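Local coordinates for xanthomonas outer protein D (Xanthomonas euvesicatoria, PDB 2OIX) that probably acts as a secreted cysteine protease of the Ulp1 family that removes SUMO from conjugated proteins, here as its inactivated catalytic domain, at residues D15-R20 with T142-L147; L30-S35 with V146-V151. The protein carries 1 engineered substitution. All blocks are in the same frame, centred on the assembly; numbering follows the deposited sequence.

Interaction 1: residues D15-R20 with T142-L147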
loop_
_atom_site.group_PDB
_atom_site.type_symbol
_atom_site.label_atom_id
_atom_site.label_comp_id
_atom_site.label_asym_id
_atom_site.label_seq_id
_atom_site.Cartn_x
_atom_site.Cartn_y
_atom_site.Cartn_z
ATOM N N ASP A 15 6.985 -0.140 9.611
ATOM C CA ASP A 15 7.857 0.582 10.548
ATOM C C ASP A 15 9.294 0.094 10.422
ATOM O O ASP A 15 10.209 0.907 10.268
ATOM C CB ASP A 15 7.390 0.419 12.005
ATOM C CG ASP A 15 6.230 1.347 12.362
ATOM O OD1 ASP A 15 5.811 2.148 11.507
ATOM O OD2 ASP A 15 5.728 1.288 13.513
ATOM N N ASP A 16 9.491 -1.226 10.481
ATOM C CA ASP A 16 10.823 -1.817 10.380
ATOM C C ASP A 16 11.460 -1.552 9.010
ATOM O O ASP A 16 12.648 -1.189 8.940
ATOM C CB ASP A 16 10.768 -3.313 10.685
ATOM C CG ASP A 16 12.112 -3.989 10.532
ATOM O OD1 ASP A 16 13.026 -3.700 11.339
ATOM O OD2 ASP A 16 12.262 -4.810 9.603
ATOM N N LEU A 17 10.683 -1.729 7.936
ATOM C CA LEU A 17 11.122 -1.377 6.580
ATOM C C LEU A 17 11.643 0.054 6.499
ATOM O O LEU A 17 12.745 0.289 5.996
ATOM C CB LEU A 17 9.967 -1.507 5.558
ATOM C CG LEU A 17 10.344 -1.244 4.093
ATOM C CD1 LEU A 17 11.530 -2.130 3.599
ATOM C CD2 LEU A 17 9.107 -1.455 3.249
ATOM N N ALA A 18 10.833 1.001 6.981
ATOM C CA ALA A 18 11.194 2.407 6.992
ATOM C C ALA A 18 12.535 2.651 7.710
ATOM O O ALA A 18 13.333 3.478 7.269
ATOM C CB ALA A 18 10.064 3.251 7.615
ATOM N N ARG A 19 12.790 1.909 8.789
ATOM C CA ARG A 19 14.060 2.002 9.506
ATOM C C ARG A 19 15.199 1.442 8.661
ATOM O O ARG A 19 16.301 2.018 8.631
ATOM C CB ARG A 19 13.987 1.254 10.831
ATOM C CG ARG A 19 13.124 1.949 11.872
ATOM C CD ARG A 19 12.917 1.057 13.102
ATOM N NE ARG A 19 11.562 1.217 13.652
ATOM C CZ ARG A 19 10.786 0.209 14.062
ATOM N NH1 ARG A 19 11.206 -1.056 13.974
ATOM N NH2 ARG A 19 9.577 0.466 14.552
ATOM N N ARG A 20 14.934 0.321 7.980
ATOM C CA ARG A 20 15.934 -0.287 7.124
ATOM C C ARG A 20 16.324 0.630 5.963
ATOM O O ARG A 20 17.490 0.692 5.608
ATOM C CB ARG A 20 15.525 -1.694 6.670
ATOM C CG ARG A 20 15.487 -2.710 7.819
ATOM C CD ARG A 20 15.206 -4.116 7.321
ATOM N NE ARG A 20 13.801 -4.337 6.973
ATOM C CZ ARG A 20 13.332 -4.593 5.750
ATOM N NH1 ARG A 20 14.148 -4.668 4.691
ATOM N NH2 ARG A 20 12.023 -4.754 5.585
ATOM N N THR A 142 5.148 -7.867 0.773
ATOM C CA THR A 142 6.095 -8.107 -0.290
ATOM C C THR A 142 6.016 -7.088 -1.414
ATOM O O THR A 142 7.069 -6.607 -1.842
ATOM C CB THR A 142 5.951 -9.536 -0.871
ATOM O OG1 THR A 142 5.863 -10.464 0.212
ATOM C CG2 THR A 142 7.164 -9.857 -1.761
ATOM N N GLY A 143 4.807 -6.739 -1.858
ATOM C CA GLY A 143 4.661 -5.725 -2.899
ATOM C C GLY A 143 5.222 -4.359 -2.463
ATOM O O GLY A 143 5.930 -3.667 -3.252
ATOM N N ILE A 144 4.976 -3.994 -1.203
ATOM C CA ILE A 144 5.481 -2.726 -0.676
ATOM C C ILE A 144 7.004 -2.679 -0.717
ATOM O O ILE A 144 7.571 -1.697 -1.210
ATOM C CB ILE A 144 4.944 -2.452 0.756
ATOM C CG1 ILE A 144 3.416 -2.125 0.709
ATOM C CG2 ILE A 144 5.760 -1.308 1.398
ATOM C CD1 ILE A 144 2.769 -2.066 2.085
ATOM N N GLU A 145 7.613 -3.763 -0.257
ATOM C CA GLU A 145 9.069 -3.951 -0.109
ATOM C C GLU A 145 9.806 -3.900 -1.472
ATOM O O GLU A 145 10.787 -3.173 -1.634
ATOM C CB GLU A 145 9.326 -5.297 0.555
ATOM C CG GLU A 145 10.799 -5.691 0.658
ATOM C CD GLU A 145 11.402 -5.366 2.007
ATOM O OE1 GLU A 145 10.618 -4.963 2.905
ATOM O OE2 GLU A 145 12.645 -5.539 2.178
ATOM N N VAL A 146 9.305 -4.687 -2.423
ATOM C CA VAL A 146 9.757 -4.715 -3.812
ATOM C C VAL A 146 9.650 -3.348 -4.449
ATOM O O VAL A 146 10.615 -2.870 -5.026
ATOM C CB VAL A 146 8.924 -5.723 -4.623
ATOM C CG1 VAL A 146 9.265 -5.665 -6.091
ATOM C CG2 VAL A 146 9.214 -7.178 -4.113
ATOM N N LEU A 147 8.471 -2.740 -4.358
ATOM C CA LEU A 147 8.271 -1.435 -4.988
ATOM C C LEU A 147 9.114 -0.305 -4.311
ATOM O O LEU A 147 9.698 0.547 -5.017
ATOM C CB LEU A 147 6.781 -1.105 -5.018
ATOM C CG LEU A 147 5.829 -1.895 -5.936
ATOM C CD1 LEU A 147 4.382 -1.183 -5.822
ATOM C CD2 LEU A 147 6.291 -1.805 -7.405
#
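R20 takes hold of E145 end-on, with one guanidinium nitrogen for each carboxylate oxygen. NH1 of R20 donates to OE2 of E145 at 3.1 Å, and NH2 of R20 to OE1 of E145 at 3.0 Å. Both oxygens use their syn lone pairs, the bonds are nearly straight, and the two flat groups are only 17° from coplanar. The third guanidinium nitrogen turns back within the helix: NE of R20 bonds to OD2 of D16 at 3.1 Å, meeting it from above that carboxylate's plane. Three carboxylate oxygens therefore fix the rotation of the guanidinium. OE1 of E145 is also hydrogen-bonded to the hydroxyl of Y13, while R177 stands close to the guanidinium of R20 and forms a long, weak ion pair with OE2 of E145.

The bridge joins helix 7-20 to helix 136-153 in the Ulp1-type catalytic domain. Their segments run 13° from parallel, with axes 11.4 Å apart. Beneath the charged pair, L17 extends into this space: its CG lies anti to the backbone N (chi1 -176°), which carries the methyls toward the other helix. CD1 of L17 packs tightly beside the E145 carboxylate, and CD2 of L17 reaches CG2 of I144 at 3.8 Å. I144 then continues onto F66 and L78 of the sheet.

Interaction 2: residues L30-S35 with V146-V151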
loop_
_atom_site.group_PDB
_atom_site.type_symbol
_atom_site.label_atom_id
_atom_site.label_comp_id
_atom_site.label_asym_id
_atom_site.label_seq_id
_atom_site.Cartn_x
_atom_site.Cartn_y
_atom_site.Cartn_z
ATOM N N LEU A 30 8.998 8.244 0.024
ATOM C CA LEU A 30 8.069 7.139 0.375
ATOM C C LEU A 30 7.279 7.423 1.634
ATOM O O LEU A 30 7.841 7.951 2.614
ATOM C CB LEU A 30 8.847 5.842 0.623
ATOM C CG LEU A 30 9.809 5.369 -0.470
ATOM C CD1 LEU A 30 10.642 4.180 -0.011
ATOM C CD2 LEU A 30 9.058 5.006 -1.710
ATOM N N HIS A 31 5.991 7.065 1.619
ATOM C CA HIS A 31 5.173 7.057 2.854
ATOM C C HIS A 31 4.400 5.726 2.970
ATOM O O HIS A 31 3.613 5.398 2.077
ATOM C CB HIS A 31 4.194 8.220 2.880
ATOM C CG HIS A 31 3.356 8.262 4.122
ATOM N ND1 HIS A 31 3.846 8.715 5.327
ATOM C CD2 HIS A 31 2.074 7.880 4.351
ATOM C CE1 HIS A 31 2.900 8.622 6.246
ATOM N NE2 HIS A 31 1.818 8.108 5.683
ATOM N N PHE A 32 4.674 4.955 4.029
ATOM C CA PHE A 32 3.947 3.717 4.281
ATOM C C PHE A 32 2.769 4.032 5.171
ATOM O O PHE A 32 2.910 4.364 6.374
ATOM C CB PHE A 32 4.874 2.649 4.905
ATOM C CG PHE A 32 6.117 2.417 4.103
ATOM C CD1 PHE A 32 6.043 2.225 2.719
ATOM C CD2 PHE A 32 7.368 2.401 4.719
ATOM C CE1 PHE A 32 7.190 2.012 1.964
ATOM C CE2 PHE A 32 8.535 2.192 3.954
ATOM C CZ PHE A 32 8.436 1.996 2.570
ATOM N N ALA A 33 1.593 4.030 4.575
ATOM C CA ALA A 33 0.443 4.381 5.400
ATOM C C ALA A 33 0.051 3.290 6.395
ATOM O O ALA A 33 0.270 2.059 6.197
ATOM C CB ALA A 33 -0.760 4.834 4.567
ATOM N N ASP A 34 -0.446 3.768 7.530
ATOM C CA ASP A 34 -1.040 2.907 8.540
ATOM C C ASP A 34 -2.425 2.538 8.013
ATOM O O ASP A 34 -3.197 3.419 7.611
ATOM C CB ASP A 34 -1.200 3.694 9.842
ATOM C CG ASP A 34 -1.877 2.889 10.906
ATOM O OD1 ASP A 34 -1.174 2.186 11.674
ATOM O OD2 ASP A 34 -3.112 2.930 10.984
ATOM N N SER A 35 -2.773 1.262 8.053
ATOM C CA SER A 35 -4.002 0.747 7.446
ATOM C C SER A 35 -5.283 1.217 8.125
ATOM O O SER A 35 -6.314 1.344 7.481
ATOM C CB SER A 35 -3.955 -0.787 7.343
ATOM O OG SER A 35 -3.708 -1.377 8.600
ATOM N N VAL A 146 9.305 -4.687 -2.423
ATOM C CA VAL A 146 9.757 -4.715 -3.812
ATOM C C VAL A 146 9.650 -3.348 -4.449
ATOM O O VAL A 146 10.615 -2.870 -5.026
ATOM C CB VAL A 146 8.924 -5.723 -4.623
ATOM C CG1 VAL A 146 9.265 -5.665 -6.091
ATOM C CG2 VAL A 146 9.214 -7.178 -4.113
ATOM N N LEU A 147 8.471 -2.740 -4.358
ATOM C CA LEU A 147 8.271 -1.435 -4.988
ATOM C C LEU A 147 9.114 -0.305 -4.311
ATOM O O LEU A 147 9.698 0.547 -5.017
ATOM C CB LEU A 147 6.781 -1.105 -5.018
ATOM C CG LEU A 147 5.829 -1.895 -5.936
ATOM C CD1 LEU A 147 4.382 -1.183 -5.822
ATOM C CD2 LEU A 147 6.291 -1.805 -7.405
ATOM N N ALA A 148 9.185 -0.310 -2.977
ATOM C CA ALA A 148 10.094 0.591 -2.232
ATOM C C ALA A 148 11.533 0.505 -2.727
ATOM O O ALA A 148 12.170 1.529 -2.966
ATOM C CB ALA A 148 10.023 0.347 -0.709
ATOM N N HIS A 149 12.060 -0.707 -2.879
ATOM C CA HIS A 149 13.422 -0.826 -3.402
ATOM C C HIS A 149 13.589 -0.303 -4.849
ATOM O O HIS A 149 14.648 0.253 -5.208
ATOM C CB HIS A 149 13.945 -2.250 -3.212
ATOM C CG HIS A 149 14.384 -2.533 -1.801
ATOM N ND1 HIS A 149 13.496 -2.842 -0.795
ATOM C CD2 HIS A 149 15.616 -2.542 -1.232
ATOM C CE1 HIS A 149 14.158 -3.018 0.337
ATOM N NE2 HIS A 149 15.446 -2.850 0.099
ATOM N N ARG A 150 12.546 -0.446 -5.666
ATOM C CA ARG A 150 12.588 0.108 -7.021
ATOM C C ARG A 150 12.605 1.641 -7.003
ATOM O O ARG A 150 13.229 2.261 -7.858
ATOM C CB ARG A 150 11.417 -0.429 -7.855
ATOM C CG ARG A 150 11.527 -1.951 -8.043
ATOM C CD ARG A 150 10.464 -2.481 -9.010
ATOM N NE ARG A 150 10.528 -3.947 -9.102
ATOM C CZ ARG A 150 9.604 -4.717 -9.668
ATOM N NH1 ARG A 150 8.567 -4.187 -10.216
ATOM N NH2 ARG A 150 9.714 -6.062 -9.695
ATOM N N VAL A 151 11.944 2.255 -6.031
ATOM C CA VAL A 151 11.989 3.729 -5.934
ATOM C C VAL A 151 13.443 4.101 -5.565
ATOM O O VAL A 151 14.043 4.967 -6.183
ATOM C CB VAL A 151 10.976 4.288 -4.940
ATOM C CG1 VAL A 151 11.201 5.789 -4.746
ATOM C CG2 VAL A 151 9.480 3.977 -5.422
#
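V151, whose isopropyl group leans on L30, has its amide N shared between two carbonyls of its own helix: it bonds to O of L147 at 3.0 Å and, weakly, to O of A148 at 3.2 Å. At its other end, the carbonyl O of V151 accepts a hydrogen bond from the side chain of N26. Both backbone polar atoms of V151 are thus engaged away from the strand, and what crosses to the strand is wholly apolar.

L30 does most of the touching. With its CG anti to the carbonyl carbon (chi1 -53°) and the chain extended beyond, its two methyls are divided between neighbours one turn apart on the helix. CD1 of L30 sits 3.9 Å from CB of A148. CD2 of L30 is pressed against the branch point of V151, 3.8 Å from its CG1 and about as close to its CB and CG2, the two side chains sliding past each other in opposite directions. F32, two residues along the strand and on the same side, brings in its ring end: CZ of F32 lies 4.0 Å from CB of A148, with the methyl at the ring edge, near its plane. One small alanine thus receives both a leucine methyl and a phenyl edge. Strand and helix run nearly antiparallel, 164° between their directions, with axes 10.5 Å apart.

Strand 30-32 is the outermost strand on its side of the mixed sheet and is hydrogen-bonded to strand 64-71, from which F66 meets the ring of F32 and touches L30. Helix 136-153 packs against this sheet, and helix 7-20 lies alongside, laying T14 and A18 against F32.

Helix 136-153 serves both contacts, meeting helix 7-20 in interaction 1 and strand 30-32, the next element after that helix, in interaction 2. In Ulp1-type proteases this helix starts at the catalytic cysteine, here engineered to alanine. Both contacts are partly buried, but their chemistry differs: interaction 1 carries a salt-bridge network over its apolar floor, whereas interaction 2 is hydrocarbon throughout and lies nearer the centre of the chain. F32 joins the two, with CZ of F32 3.6 Å from CD2 of L17 and CE1 of F32 3.7 Å from CG2 of I144, so the apolar side chains of both contacts meet at its ring.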